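Local coordinates for lipolytic enzyme, g-d-s-l (Clostridium thermocellum, PDB 2W47), which carries a family 6 carbohydrate-binding module, a beta-sandwich domain that holds a glycan next to a calcium ion, at residues F58-G63 / G119-D124. Sequence-based numbering, arbitrary orientation.
Sequences FRYANG and GGPNVD. With AQA (4-deoxy-beta-L-threo-hex-4-enopyranuronic acid), chain B.
The side chains of R59 and D124 extend alongside each other in a common direction, and the arginine can be followed atom by atom along its neighbour. Its CB lies 4.1 Å from D124 CB; CG, anti to the backbone N (chi1 -177°), is about equally far from D124 CB and D124 OD2, and the extended chain then brings CD within 3.5 Å of D124 OD2. Beyond NE and CZ, which only skirt that oxygen, NH2 closes a salt bridge to D124 OD2 at 2.8 Å. The two flat groups are turned 61° apart: the carboxylate oxygen sits near the guanidinium plane, while NH2 reaches it from above the carboxylate plane. R59 NH2 is also hydrogen-bonded to G25 O, and D124 OD2 to T27 OG1, so each member of the pair has a second polar partner. In the backbone, D124 N donates to R59 O.

The contact joins neighbouring antiparallel strands, 52-61 and 122-130, in one sheet of the beta-sandwich of a family 6 carbohydrate-binding module. It exemplifies how alternating pairs send successive side chains to the two faces of a sheet. Y60 and V123, a non-hydrogen-bonded pair, share one face; A61 and N122, the hydrogen-bonded pair, share the other, which leads to the glycan pocket. A61 N reaches N122 O at 2.9 Å, and the return bond from N122 N to A61 O is weak. N122 O is also approached by Y60 CA in a CA-H...O contact.

Just before the strand, P121 CB comes 3.6 Å from Y60 CD1, oblique to the ring, whose hydroxyl is hydrogen-bonded to V86 O. F58 meets V123 CG1 at its ring edge. In the pocket, N122 CG turns anti to its own carbonyl carbon (chi1 -72°), and ND2 donates to O3 of the 4-deoxy-beta-L-threo-hex-4-enopyranuronic acid at 2.9 Å, a sugar also hydrogen-bonded to E20, N23, N36 and R68.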
loop_
_atom_site.group_PDB
_atom_site.type_symbol
_atom_site.label_atom_id
_atom_site.label_comp_id
_atom_site.label_asym_id
_atom_site.label_seq_id
_atom_site.Cartn_x
_atom_site.Cartn_y
_atom_site.Cartn_z
ATOM N N PHE A 58 1.232 1.754 4.378
ATOM C CA PHE A 58 0.851 2.531 3.201
ATOM C C PHE A 58 0.535 3.946 3.645
ATOM O O PHE A 58 -0.267 4.147 4.559
ATOM C CB PHE A 58 -0.400 1.937 2.546
ATOM C CG PHE A 58 -0.231 0.523 2.074
ATOM C CD1 PHE A 58 0.194 0.253 0.775
ATOM C CD2 PHE A 58 -0.515 -0.546 2.920
ATOM C CE1 PHE A 58 0.339 -1.063 0.331
ATOM C CE2 PHE A 58 -0.373 -1.859 2.487
ATOM C CZ PHE A 58 0.051 -2.125 1.189
ATOM N N ARG A 59 1.163 4.932 3.020
ATOM C CA ARG A 59 0.739 6.310 3.199
ATOM C C ARG A 59 -0.286 6.588 2.111
ATOM O O ARG A 59 -0.003 6.402 0.937
ATOM C CB ARG A 59 1.924 7.266 3.122
ATOM C CG ARG A 59 1.554 8.722 3.386
ATOM C CD ARG A 59 2.780 9.598 3.584
ATOM N NE ARG A 59 2.434 10.942 4.055
ATOM C CZ ARG A 59 2.286 12.010 3.273
ATOM N NH1 ARG A 59 1.977 13.189 3.805
ATOM N NH2 ARG A 59 2.436 11.911 1.957
ATOM N N TYR A 60 -1.481 7.031 2.504
ATOM C CA TYR A 60 -2.618 7.056 1.594
ATOM C C TYR A 60 -3.541 8.241 1.852
ATOM O O TYR A 60 -3.512 8.834 2.934
ATOM C CB TYR A 60 -3.402 5.739 1.708
ATOM C CG TYR A 60 -4.368 5.727 2.867
ATOM C CD1 TYR A 60 -5.705 6.057 2.672
ATOM C CD2 TYR A 60 -3.947 5.407 4.153
ATOM C CE1 TYR A 60 -6.602 6.067 3.725
ATOM C CE2 TYR A 60 -4.848 5.417 5.224
ATOM C CZ TYR A 60 -6.164 5.745 4.987
ATOM O OH TYR A 60 -7.076 5.775 6.022
ATOM N N ALA A 61 -4.360 8.570 0.857
ATOM C CA ALA A 61 -5.417 9.550 1.027
ATOM C C ALA A 61 -6.723 8.963 0.553
ATOM O O ALA A 61 -6.760 8.187 -0.394
ATOM C CB ALA A 61 -5.095 10.845 0.276
ATOM N N ASN A 62 -7.808 9.338 1.223
ATOM C CA ASN A 62 -9.148 8.929 0.823
ATOM C C ASN A 62 -10.084 10.088 1.116
ATOM O O ASN A 62 -10.535 10.274 2.254
ATOM C CB ASN A 62 -9.576 7.646 1.545
ATOM C CG ASN A 62 -10.978 7.204 1.173
ATOM O OD1 ASN A 62 -11.647 7.861 0.376
ATOM N ND2 ASN A 62 -11.440 6.108 1.773
ATOM N N GLY A 63 -10.371 10.863 0.075
ATOM C CA GLY A 63 -11.187 12.066 0.217
ATOM C C GLY A 63 -12.671 11.811 0.061
ATOM O O GLY A 63 -13.440 12.751 -0.100
ATOM N N GLY A 119 -12.767 1.707 -6.248
ATOM C CA GLY A 119 -11.321 1.484 -6.327
ATOM C C GLY A 119 -10.595 1.636 -5.008
ATOM O O GLY A 119 -11.213 1.640 -3.935
ATOM N N GLY A 120 -9.270 1.737 -5.089
ATOM C CA GLY A 120 -8.444 1.859 -3.898
ATOM C C GLY A 120 -8.226 3.310 -3.524
ATOM O O GLY A 120 -8.560 4.209 -4.305
ATOM N N PRO A 121 -7.642 3.551 -2.340
ATOM C CA PRO A 121 -7.273 4.905 -1.952
ATOM C C PRO A 121 -6.138 5.387 -2.853
ATOM O O PRO A 121 -5.494 4.581 -3.539
ATOM C CB PRO A 121 -6.737 4.721 -0.528
ATOM C CG PRO A 121 -6.174 3.337 -0.528
ATOM C CD PRO A 121 -7.180 2.559 -1.349
ATOM N N ASN A 122 -5.884 6.687 -2.846
ATOM C CA ASN A 122 -4.646 7.179 -3.449
ATOM C C ASN A 122 -3.490 6.771 -2.554
ATOM O O ASN A 122 -3.579 6.891 -1.328
ATOM C CB ASN A 122 -4.678 8.688 -3.622
ATOM C CG ASN A 122 -5.611 9.130 -4.728
ATOM O OD1 ASN A 122 -6.062 8.328 -5.548
ATOM N ND2 ASN A 122 -5.906 10.433 -4.764
ATOM N N VAL A 123 -2.413 6.263 -3.150
ATOM C CA VAL A 123 -1.301 5.696 -2.370
ATOM C C VAL A 123 0.020 6.372 -2.731
ATOM O O VAL A 123 0.458 6.360 -3.899
ATOM C CB VAL A 123 -1.180 4.160 -2.544
ATOM C CG1 VAL A 123 0.011 3.635 -1.771
ATOM C CG2 VAL A 123 -2.465 3.459 -2.066
ATOM N N ASP A 124 0.640 6.974 -1.724
ATOM C CA ASP A 124 1.872 7.728 -1.891
ATOM C C ASP A 124 3.094 6.813 -1.972
ATOM O O ASP A 124 3.967 6.989 -2.839
ATOM C CB ASP A 124 2.011 8.682 -0.697
ATOM C CG ASP A 124 3.157 9.648 -0.839
ATOM O OD1 ASP A 124 3.537 9.976 -1.979
ATOM O OD2 ASP A 124 3.656 10.111 0.210
HETATM O O6A AQA B . -12.122 9.083 -6.379
HETATM C C6 AQA B . -10.873 9.143 -6.556
HETATM O O6B AQA B . -10.144 8.118 -6.562
HETATM C C5 AQA B . -10.306 10.336 -6.735
HETATM O O5 AQA B . -11.189 11.494 -6.688
HETATM C C4 AQA B . -8.971 10.461 -6.920
HETATM C C3 AQA B . -8.379 11.790 -7.347
HETATM O O3 AQA B . -6.996 11.895 -6.982
HETATM C C2 AQA B . -9.184 12.893 -6.672
HETATM O O2 AQA B . -8.699 14.184 -7.047
HETATM C C1 AQA B . -10.654 12.770 -7.059
#